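PDB 4K70: UL37 from Suid herpesvirus 1, which is an inner tegument protein thought to take part in controlling the intracellular trafficking of viral particles and whose N-terminal half, the part crystallised, binds calcium ions. Local coordinates for residues A[125-128]-A[129-133]; A[156-159]-A[160-163]; A[392-395]-A[396-399]; A[434-437]-A[438-441]. One frame throughout, in Å; residues are numbered along the deposited sequence.

Contact 1 (A[125-128]-A[129-133])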
loop_
_atom_site.group_PDB
_atom_site.type_symbol
_atom_site.label_atom_id
_atom_site.label_comp_id
_atom_site.label_asym_id
_atom_site.label_seq_id
_atom_site.Cartn_x
_atom_site.Cartn_y
_atom_site.Cartn_z
ATOM N N ARG A 125 -12.011 23.599 -3.636
ATOM C CA ARG A 125 -11.792 23.105 -4.988
ATOM C C ARG A 125 -10.866 21.880 -5.042
ATOM O O ARG A 125 -11.238 20.849 -5.600
ATOM C CB ARG A 125 -11.262 24.238 -5.895
ATOM C CG ARG A 125 -11.139 23.876 -7.380
ATOM C CD ARG A 125 -10.581 25.044 -8.229
ATOM N NE ARG A 125 -9.248 25.444 -7.792
ATOM C CZ ARG A 125 -8.961 26.605 -7.209
ATOM N NH1 ARG A 125 -9.917 27.507 -7.001
ATOM N NH2 ARG A 125 -7.711 26.868 -6.838
ATOM N N LEU A 126 -9.662 21.991 -4.480
ATOM C CA LEU A 126 -8.692 20.896 -4.559
ATOM C C LEU A 126 -9.118 19.654 -3.776
ATOM O O LEU A 126 -8.952 18.544 -4.260
ATOM C CB LEU A 126 -7.299 21.333 -4.101
ATOM C CG LEU A 126 -6.548 22.303 -5.021
ATOM C CD1 LEU A 126 -5.194 22.657 -4.422
ATOM C CD2 LEU A 126 -6.390 21.730 -6.428
ATOM N N VAL A 127 -9.658 19.832 -2.572
ATOM C CA VAL A 127 -10.020 18.665 -1.769
ATOM C C VAL A 127 -11.231 17.951 -2.358
ATOM O O VAL A 127 -11.304 16.726 -2.341
ATOM C CB VAL A 127 -10.193 18.998 -0.271
ATOM C CG1 VAL A 127 -10.525 17.740 0.522
ATOM C CG2 VAL A 127 -8.908 19.640 0.273
ATOM N N SER A 128 -12.171 18.716 -2.898
ATOM C CA SER A 128 -13.282 18.139 -3.636
ATOM C C SER A 128 -12.765 17.285 -4.781
ATOM O O SER A 128 -13.221 16.168 -4.968
ATOM C CB SER A 128 -14.190 19.243 -4.191
ATOM O OG SER A 128 -14.983 19.816 -3.157
ATOM N N GLU A 129 -11.830 17.835 -5.561
ATOM C CA GLU A 129 -11.224 17.110 -6.676
ATOM C C GLU A 129 -10.485 15.882 -6.201
ATOM O O GLU A 129 -10.613 14.812 -6.787
ATOM C CB GLU A 129 -10.251 18.004 -7.447
ATOM C CG GLU A 129 -10.915 19.184 -8.116
ATOM C CD GLU A 129 -9.918 20.029 -8.891
ATOM O OE1 GLU A 129 -8.819 19.513 -9.200
ATOM O OE2 GLU A 129 -10.230 21.192 -9.187
ATOM N N TRP A 130 -9.715 16.039 -5.129
ATOM C CA TRP A 130 -8.978 14.922 -4.560
ATOM C C TRP A 130 -9.932 13.798 -4.116
ATOM O O TRP A 130 -9.701 12.621 -4.424
ATOM C CB TRP A 130 -8.088 15.405 -3.412
ATOM C CG TRP A 130 -7.086 14.385 -2.942
ATOM C CD1 TRP A 130 -5.784 14.274 -3.339
ATOM C CD2 TRP A 130 -7.306 13.338 -1.981
ATOM N NE1 TRP A 130 -5.183 13.227 -2.680
ATOM C CE2 TRP A 130 -6.095 12.636 -1.849
ATOM C CE3 TRP A 130 -8.409 12.934 -1.222
ATOM C CZ2 TRP A 130 -5.956 11.536 -0.986
ATOM C CZ3 TRP A 130 -8.269 11.843 -0.366
ATOM C CH2 TRP A 130 -7.052 11.162 -0.254
ATOM N N CYS A 131 -11.016 14.155 -3.418
ATOM C CA CYS A 131 -12.030 13.159 -3.032
ATOM C C CYS A 131 -12.659 12.468 -4.242
ATOM O O CYS A 131 -12.952 11.283 -4.190
ATOM C CB CYS A 131 -13.142 13.773 -2.149
ATOM S SG CYS A 131 -12.574 14.267 -0.498
ATOM N N ALA A 132 -12.869 13.205 -5.330
ATOM C CA ALA A 132 -13.410 12.594 -6.538
ATOM C C ALA A 132 -12.423 11.562 -7.077
ATOM O O ALA A 132 -12.819 10.478 -7.518
ATOM C CB ALA A 132 -13.711 13.656 -7.596
ATOM N N ALA A 133 -11.135 11.897 -7.030
ATOM C CA ALA A 133 -10.093 10.968 -7.450
ATOM C C ALA A 133 -10.048 9.758 -6.518
ATOM O O ALA A 133 -9.848 8.619 -6.960
ATOM C CB ALA A 133 -8.737 11.667 -7.471
#
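Arg125 and Glu129, one helical turn apart, run side by side and point the same way. The aliphatic part of the arginine makes the contact: its CG lies 3.4 Å from Glu129 OE2. With the Arg125 chain bent at chi3 (60°), NE stays 4.6 Å from Glu129 OE2, beyond a salt bridge, and the guanidinium and carboxylate planes stand 55° apart. The carboxylate finds its salt bridge through OE1 with Arg167 instead, and the nearby Arg125 charge would at most add a weaker attraction.

Glu129 CG sits beside its own backbone N (chi1 -64°), which brings it down on Arg125 O at 3.0 Å, a snug fit. Two residues on, Cys131 SG meets Val127 CG1 at 4.2 Å, and both side chains pack on helix 89-98. Trp130 swings its indole away from the preceding turn; NE1 is bonded to Leu163 O, and the ring meets Phe168 edge-to-face.

Beneath these side chains the backbone bonds are regular, with Trp130 N to Leu126 O at 2.8 Å and Cys131 N to Val127 O at 2.8 Å. The i to i+4 ladder, with a charged edge and an apolar face, is that of an amphipathic alpha-helix, here helix 120-137, packed within an all-helical fold.

Contact 2 (A[156-159]-A[160-163])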
loop_
_atom_site.group_PDB
_atom_site.type_symbol
_atom_site.label_atom_id
_atom_site.label_comp_id
_atom_site.label_asym_id
_atom_site.label_seq_id
_atom_site.Cartn_x
_atom_site.Cartn_y
_atom_site.Cartn_z
ATOM N N PRO A 156 0.642 -1.638 -9.407
ATOM C CA PRO A 156 0.375 -1.072 -8.080
ATOM C C PRO A 156 0.522 0.456 -8.033
ATOM O O PRO A 156 -0.144 1.134 -7.250
ATOM C CB PRO A 156 1.451 -1.731 -7.221
ATOM C CG PRO A 156 1.636 -3.059 -7.861
ATOM C CD PRO A 156 1.573 -2.775 -9.332
ATOM N N GLU A 157 1.389 0.978 -8.886
ATOM C CA GLU A 157 1.750 2.388 -8.889
ATOM C C GLU A 157 0.638 3.218 -9.504
ATOM O O GLU A 157 0.501 4.405 -9.222
ATOM C CB GLU A 157 3.049 2.563 -9.680
ATOM C CG GLU A 157 4.028 1.385 -9.484
ATOM C CD GLU A 157 4.006 0.383 -10.637
ATOM O OE1 GLU A 157 3.913 0.842 -11.801
ATOM O OE2 GLU A 157 4.109 -0.854 -10.391
ATOM N N GLN A 158 -0.182 2.570 -10.317
ATOM C CA GLN A 158 -1.196 3.250 -11.103
ATOM C C GLN A 158 -2.404 3.624 -10.272
ATOM O O GLN A 158 -3.113 4.589 -10.570
ATOM C CB GLN A 158 -1.639 2.340 -12.246
ATOM C CG GLN A 158 -2.885 2.794 -12.979
ATOM C CD GLN A 158 -3.152 1.947 -14.202
ATOM O OE1 GLN A 158 -2.226 1.606 -14.946
ATOM N NE2 GLN A 158 -4.412 1.591 -14.412
ATOM N N THR A 159 -2.644 2.849 -9.226
ATOM C CA THR A 159 -3.874 3.002 -8.483
ATOM C C THR A 159 -4.023 4.367 -7.800
ATOM O O THR A 159 -5.084 4.984 -7.889
ATOM C CB THR A 159 -4.031 1.899 -7.432
ATOM O OG1 THR A 159 -3.739 0.624 -8.030
ATOM C CG2 THR A 159 -5.445 1.917 -6.904
ATOM N N ALA A 160 -2.974 4.823 -7.113
ATOM C CA ALA A 160 -3.049 6.065 -6.339
ATOM C C ALA A 160 -2.465 7.244 -7.099
ATOM O O ALA A 160 -2.319 8.331 -6.544
ATOM C CB ALA A 160 -2.353 5.912 -4.998
ATOM N N ARG A 161 -2.144 7.011 -8.368
ATOM C CA ARG A 161 -1.535 8.009 -9.255
ATOM C C ARG A 161 -2.205 9.386 -9.217
ATOM O O ARG A 161 -1.526 10.395 -9.048
ATOM C CB ARG A 161 -1.536 7.477 -10.694
ATOM C CG ARG A 161 -0.490 8.064 -11.603
ATOM C CD ARG A 161 -0.294 7.182 -12.847
ATOM N NE ARG A 161 -1.569 6.802 -13.455
ATOM C CZ ARG A 161 -2.133 7.443 -14.478
ATOM N NH1 ARG A 161 -1.535 8.497 -15.020
ATOM N NH2 ARG A 161 -3.294 7.026 -14.966
ATOM N N ALA A 162 -3.524 9.434 -9.391
ATOM C CA ALA A 162 -4.237 10.719 -9.408
ATOM C C ALA A 162 -4.151 11.467 -8.075
ATOM O O ALA A 162 -4.261 12.690 -8.030
ATOM C CB ALA A 162 -5.706 10.534 -9.825
ATOM N N LEU A 163 -3.921 10.727 -7.000
ATOM C CA LEU A 163 -3.987 11.265 -5.646
ATOM C C LEU A 163 -2.722 11.993 -5.219
ATOM O O LEU A 163 -2.758 12.753 -4.252
ATOM C CB LEU A 163 -4.280 10.116 -4.646
ATOM C CG LEU A 163 -5.571 9.337 -4.903
ATOM C CD1 LEU A 163 -5.781 8.186 -3.872
ATOM C CD2 LEU A 163 -6.749 10.275 -4.892
HETATM O O HOH W 1 -0.689 3.372 -6.301
HETATM O O HOH W 2 -5.532 7.508 -8.813
#
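Gln158 and Arg161 are joined by the one direct backbone bond between 156-159 and 160-163, a weak one: Arg161 N reaches Gln158 O at 3.4 Å, an i to i+3 spacing. The i to i+4 link from Pro156 to Ala160 has opened up. Pro156 O and Ala160 N are bridged by a water, which donates to the carbonyl and accepts from the amide of Ala160, whose N is 2.8 Å from the water oxygen. A second water spans one residue fewer, from Thr159 O to Ala162 N, and lies 2.7 Å from the carbonyl oxygen of Thr159. Ala160, with phi/psi of -98°/8°, departs from helical values, and beyond it the chain tightens into a 3-10 turn in which Leu163 N bonds to Ala160 O at 2.9 Å.

This is a short, hydrated helical turn running into a 3-10 segment, with water standing in for the missing amide-to-carbonyl bonds. Residues 160-163 begin the connection from the short helix 156-159 to helix 175-188 of this all-helical fold.

Arg161 makes the side-chain contact with Gln158. Its CB rests 3.3 Å from Gln158 O, and that oxygen lies at the edge of the guanidinium, near its plane, with NE 4.0 Å away. CG points away from the Arg161 backbone N (chi1 -156°) and the chain bends at chi3, carrying NE alongside the Gln158 side chain, whose CG is 4.2 Å from it. Both residues are on the exposed side. Thr159 and Ala160 turn inward: Thr159 packs on Val184 and Thr188 of helix 175-188, while the methyl of Ala160 touches Leu181 and Pro390.

Contact 3 (A[392-395]-A[396-399])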
loop_
_atom_site.group_PDB
_atom_site.type_symbol
_atom_site.label_atom_id
_atom_site.label_comp_id
_atom_site.label_asym_id
_atom_site.label_seq_id
_atom_site.Cartn_x
_atom_site.Cartn_y
_atom_site.Cartn_z
ATOM N N LEU A 392 3.558 7.969 3.050
ATOM C CA LEU A 392 4.283 7.768 4.299
ATOM C C LEU A 392 4.078 6.380 4.895
ATOM O O LEU A 392 5.008 5.777 5.441
ATOM C CB LEU A 392 3.811 8.810 5.306
ATOM C CG LEU A 392 4.466 8.828 6.677
ATOM C CD1 LEU A 392 5.970 8.910 6.504
ATOM C CD2 LEU A 392 3.943 10.012 7.474
ATOM N N ASP A 393 2.850 5.886 4.813
ATOM C CA ASP A 393 2.510 4.563 5.333
ATOM C C ASP A 393 3.369 3.464 4.712
ATOM O O ASP A 393 3.781 2.519 5.389
ATOM C CB ASP A 393 1.045 4.237 5.064
ATOM C CG ASP A 393 0.634 2.907 5.659
ATOM O OD1 ASP A 393 0.518 2.843 6.896
ATOM O OD2 ASP A 393 0.431 1.932 4.904
ATOM N N TYR A 394 3.609 3.567 3.413
ATOM C CA TYR A 394 4.434 2.542 2.767
ATOM C C TYR A 394 5.902 2.706 3.150
ATOM O O TYR A 394 6.597 1.720 3.338
ATOM C CB TYR A 394 4.256 2.498 1.255
ATOM C CG TYR A 394 5.106 1.409 0.621
ATOM C CD1 TYR A 394 4.944 0.078 0.992
ATOM C CD2 TYR A 394 6.072 1.709 -0.334
ATOM C CE1 TYR A 394 5.711 -0.934 0.429
ATOM C CE2 TYR A 394 6.852 0.707 -0.900
ATOM C CZ TYR A 394 6.661 -0.616 -0.517
ATOM O OH TYR A 394 7.418 -1.620 -1.073
ATOM N N VAL A 395 6.362 3.948 3.308
ATOM C CA VAL A 395 7.712 4.185 3.803
ATOM C C VAL A 395 7.926 3.458 5.135
ATOM O O VAL A 395 8.929 2.783 5.329
ATOM C CB VAL A 395 8.004 5.669 3.991
ATOM C CG1 VAL A 395 9.333 5.842 4.695
ATOM C CG2 VAL A 395 8.036 6.377 2.640
ATOM N N ARG A 396 6.960 3.598 6.035
ATOM C CA ARG A 396 6.987 2.944 7.338
ATOM C C ARG A 396 6.872 1.423 7.238
ATOM O O ARG A 396 7.565 0.702 7.950
ATOM C CB ARG A 396 5.844 3.486 8.208
ATOM C CG ARG A 396 6.016 4.946 8.648
ATOM C CD ARG A 396 4.732 5.488 9.292
ATOM N NE ARG A 396 4.922 6.811 9.889
ATOM C CZ ARG A 396 3.925 7.611 10.269
ATOM N NH1 ARG A 396 2.663 7.230 10.097
ATOM N NH2 ARG A 396 4.188 8.797 10.806
ATOM N N ALA A 397 5.977 0.934 6.381
ATOM C CA ALA A 397 5.802 -0.512 6.225
ATOM C C ALA A 397 7.060 -1.140 5.623
ATOM O O ALA A 397 7.453 -2.242 6.000
ATOM C CB ALA A 397 4.618 -0.814 5.356
ATOM N N TYR A 398 7.691 -0.428 4.690
ATOM C CA TYR A 398 8.918 -0.917 4.049
ATOM C C TYR A 398 10.085 -0.985 5.027
ATOM O O TYR A 398 10.809 -1.972 5.085
ATOM C CB TYR A 398 9.293 -0.013 2.870
ATOM C CG TYR A 398 10.561 -0.459 2.146
ATOM C CD1 TYR A 398 10.498 -1.375 1.107
ATOM C CD2 TYR A 398 11.809 0.029 2.509
ATOM C CE1 TYR A 398 11.648 -1.796 0.441
ATOM C CE2 TYR A 398 12.977 -0.396 1.840
ATOM C CZ TYR A 398 12.876 -1.299 0.807
ATOM O OH TYR A 398 14.015 -1.722 0.118
ATOM N N THR A 399 10.271 0.079 5.795
ATOM C CA THR A 399 11.321 0.134 6.808
ATOM C C THR A 399 11.201 -1.025 7.804
ATOM O O THR A 399 12.188 -1.689 8.127
ATOM C CB THR A 399 11.283 1.502 7.520
ATOM O OG1 THR A 399 11.572 2.523 6.558
ATOM C CG2 THR A 399 12.302 1.592 8.651
#
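Arg396 lays its side chain across Leu392. Leu392 CD2 sits over one face of the guanidinium, 3.5 Å from its plane and displaced from the centre, with NH2 of Arg396 3.6 Å from that methyl. The arginine starts with CG beside its own backbone N (chi1 -69°) and then runs extended from CG to NE, which carries the flat group back along the helix to the leucine. Its CG passes Leu392 O on the way. Leu392 also packs against Arg480 and Trp481 of helix 464-481.

Val395 works through its carbonyl. Val395 O takes two bonds from Thr399, one from the backbone N at 3.1 Å and one from OG1 at 2.9 Å, and the two donors arrive from opposite faces of the carbonyl plane. OG1 is set beside the Thr399 backbone N (chi1 -63°), the rotamer that turns the hydroxyl back toward the preceding turn.

The side chains of Tyr394 and Tyr398 meet at an angle: CB of Tyr398 lies over one face of the Tyr394 ring, and Tyr394 CZ is 4.2 Å from Tyr398 CD1. The hydroxyl of Tyr394 bonds to Met431 O, which ties this ring to the end of helix 422-431.

The methyl of Ala397 touches Asp387, a calcium ligand. The arrangement is that of an amphipathic alpha-helix with a threonine hydroxyl bonded back to the i-4 carbonyl, and it places Ala397, midway along helix 392-402, beside the calcium site of Arg383, Asp386 and Asp387.

Contact 4 (A[434-437]-A[438-441])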
loop_
_atom_site.group_PDB
_atom_site.type_symbol
_atom_site.label_atom_id
_atom_site.label_comp_id
_atom_site.label_asym_id
_atom_site.label_seq_id
_atom_site.Cartn_x
_atom_site.Cartn_y
_atom_site.Cartn_z
ATOM N N ARG A 434 8.840 5.047 -3.355
ATOM C CA ARG A 434 9.132 6.178 -4.251
ATOM C C ARG A 434 8.144 7.342 -4.056
ATOM O O ARG A 434 7.534 7.815 -5.018
ATOM C CB ARG A 434 9.126 5.704 -5.706
ATOM C CG ARG A 434 10.284 4.755 -6.035
ATOM C CD ARG A 434 9.978 3.787 -7.190
ATOM N NE ARG A 434 11.020 2.753 -7.307
ATOM C CZ ARG A 434 10.999 1.725 -8.160
ATOM N NH1 ARG A 434 9.995 1.559 -9.016
ATOM N NH2 ARG A 434 11.998 0.848 -8.154
ATOM N N PRO A 435 7.988 7.816 -2.806
ATOM C CA PRO A 435 7.028 8.899 -2.545
ATOM C C PRO A 435 7.529 10.193 -3.170
ATOM O O PRO A 435 8.717 10.485 -3.073
ATOM C CB PRO A 435 7.081 9.045 -1.029
ATOM C CG PRO A 435 8.507 8.674 -0.694
ATOM C CD PRO A 435 8.807 7.514 -1.616
ATOM N N PRO A 436 6.638 10.958 -3.799
ATOM C CA PRO A 436 7.039 12.252 -4.376
ATOM C C PRO A 436 7.202 13.303 -3.289
ATOM O O PRO A 436 6.388 14.220 -3.219
ATOM C CB PRO A 436 5.844 12.623 -5.252
ATOM C CG PRO A 436 4.665 11.956 -4.572
ATOM C CD PRO A 436 5.229 10.636 -4.078
ATOM N N THR A 437 8.228 13.169 -2.456
ATOM C CA THR A 437 8.395 14.042 -1.297
ATOM C C THR A 437 8.748 15.470 -1.694
ATOM O O THR A 437 8.774 16.373 -0.853
ATOM C CB THR A 437 9.478 13.521 -0.346
ATOM O OG1 THR A 437 10.651 13.194 -1.099
ATOM C CG2 THR A 437 9.000 12.278 0.400
ATOM N N GLU A 438 9.040 15.681 -2.969
ATOM C CA GLU A 438 9.254 17.041 -3.444
ATOM C C GLU A 438 7.982 17.880 -3.238
ATOM O O GLU A 438 8.044 19.105 -3.204
ATOM C CB GLU A 438 9.699 17.047 -4.906
ATOM C CG GLU A 438 8.714 16.404 -5.885
ATOM C CD GLU A 438 8.922 14.903 -6.054
ATOM O OE1 GLU A 438 9.629 14.287 -5.219
ATOM O OE2 GLU A 438 8.378 14.337 -7.033
ATOM N N HIS A 439 6.835 17.216 -3.083
ATOM C CA HIS A 439 5.569 17.904 -2.818
ATOM C C HIS A 439 5.614 18.635 -1.485
ATOM O O HIS A 439 4.939 19.646 -1.295
ATOM C CB HIS A 439 4.404 16.909 -2.758
ATOM C CG HIS A 439 4.014 16.349 -4.092
ATOM N ND1 HIS A 439 4.492 16.846 -5.281
ATOM C CD2 HIS A 439 3.168 15.340 -4.414
ATOM C CE1 HIS A 439 3.965 16.165 -6.286
ATOM N NE2 HIS A 439 3.157 15.246 -5.783
ATOM N N VAL A 440 6.370 18.089 -0.542
ATOM C CA VAL A 440 6.438 18.684 0.779
ATOM C C VAL A 440 7.063 20.061 0.626
ATOM O O VAL A 440 6.546 21.041 1.140
ATOM C CB VAL A 440 7.238 17.800 1.754
ATOM C CG1 VAL A 440 7.296 18.437 3.136
ATOM C CG2 VAL A 440 6.611 16.406 1.834
ATOM N N GLY A 441 8.156 20.131 -0.130
ATOM C CA GLY A 441 8.800 21.396 -0.433
ATOM C C GLY A 441 7.906 22.363 -1.181
ATOM O O GLY A 441 7.859 23.543 -0.848
HETATM O O HOH W 3 10.602 18.539 -0.001
#
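An inverse gamma turn centred on Pro436 leads into the first turn of helix 438-458, and Pro436 and His439 pack together at this junction. Pro436 CB lies over one face of the imidazole, 4.0 Å from the His439 ring centroid and 18° off its normal, a CH-pi contact, while Pro436 CG approaches CD2 of the ring at 3.7 Å. Pro436 O also sits over a face of the ring, 3.3 Å from His439 CG, and accepts the His439 backbone N at 3.0 Å from above its carbonyl plane.

Glu438 folds back over the turn. Its CG stands between the backbone N and the carbonyl carbon (chi1 59°) and the chain bends at chi2, which lays the carboxylate along the proline, with OE2 3.5 Å from Pro436 CB. Next in line, Val440 N bonds to Thr437 O at 3.0 Å, and a water links the same oxygen to Gly441 N, weakly at the amide.

His439 NE2 bonds to Val164 O and Tyr172 meets the ring edge-to-face. NE2 must carry a proton to donate to that carbonyl, and with the proline packed on one face the imidazole has little freedom to rotate.

How the contacts relate
Contacts 1 and 2 follow one another in the chain and touch: Trp130 NE1 is 2.9 Å from Leu163 O, a probable hydrogen bond, and Ala133 CB packs on Leu163 CD2 at 3.5 Å. Contacts 3 and 4 form the second touching pair, through Val395 CG2 and Pro435 CG at 4.1 Å. The two pairs stay apart, the closest approach between them being about 6 Å between nearest atoms of contacts 2 and 4. Contact 3 is closest to bound metal: the Ala397 side chain is about 6 Å from a calcium ion and that of Asp393, in one of its two modelled conformers, about 4 Å from a sodium ion. Contact 4 lies away from the annotated sites.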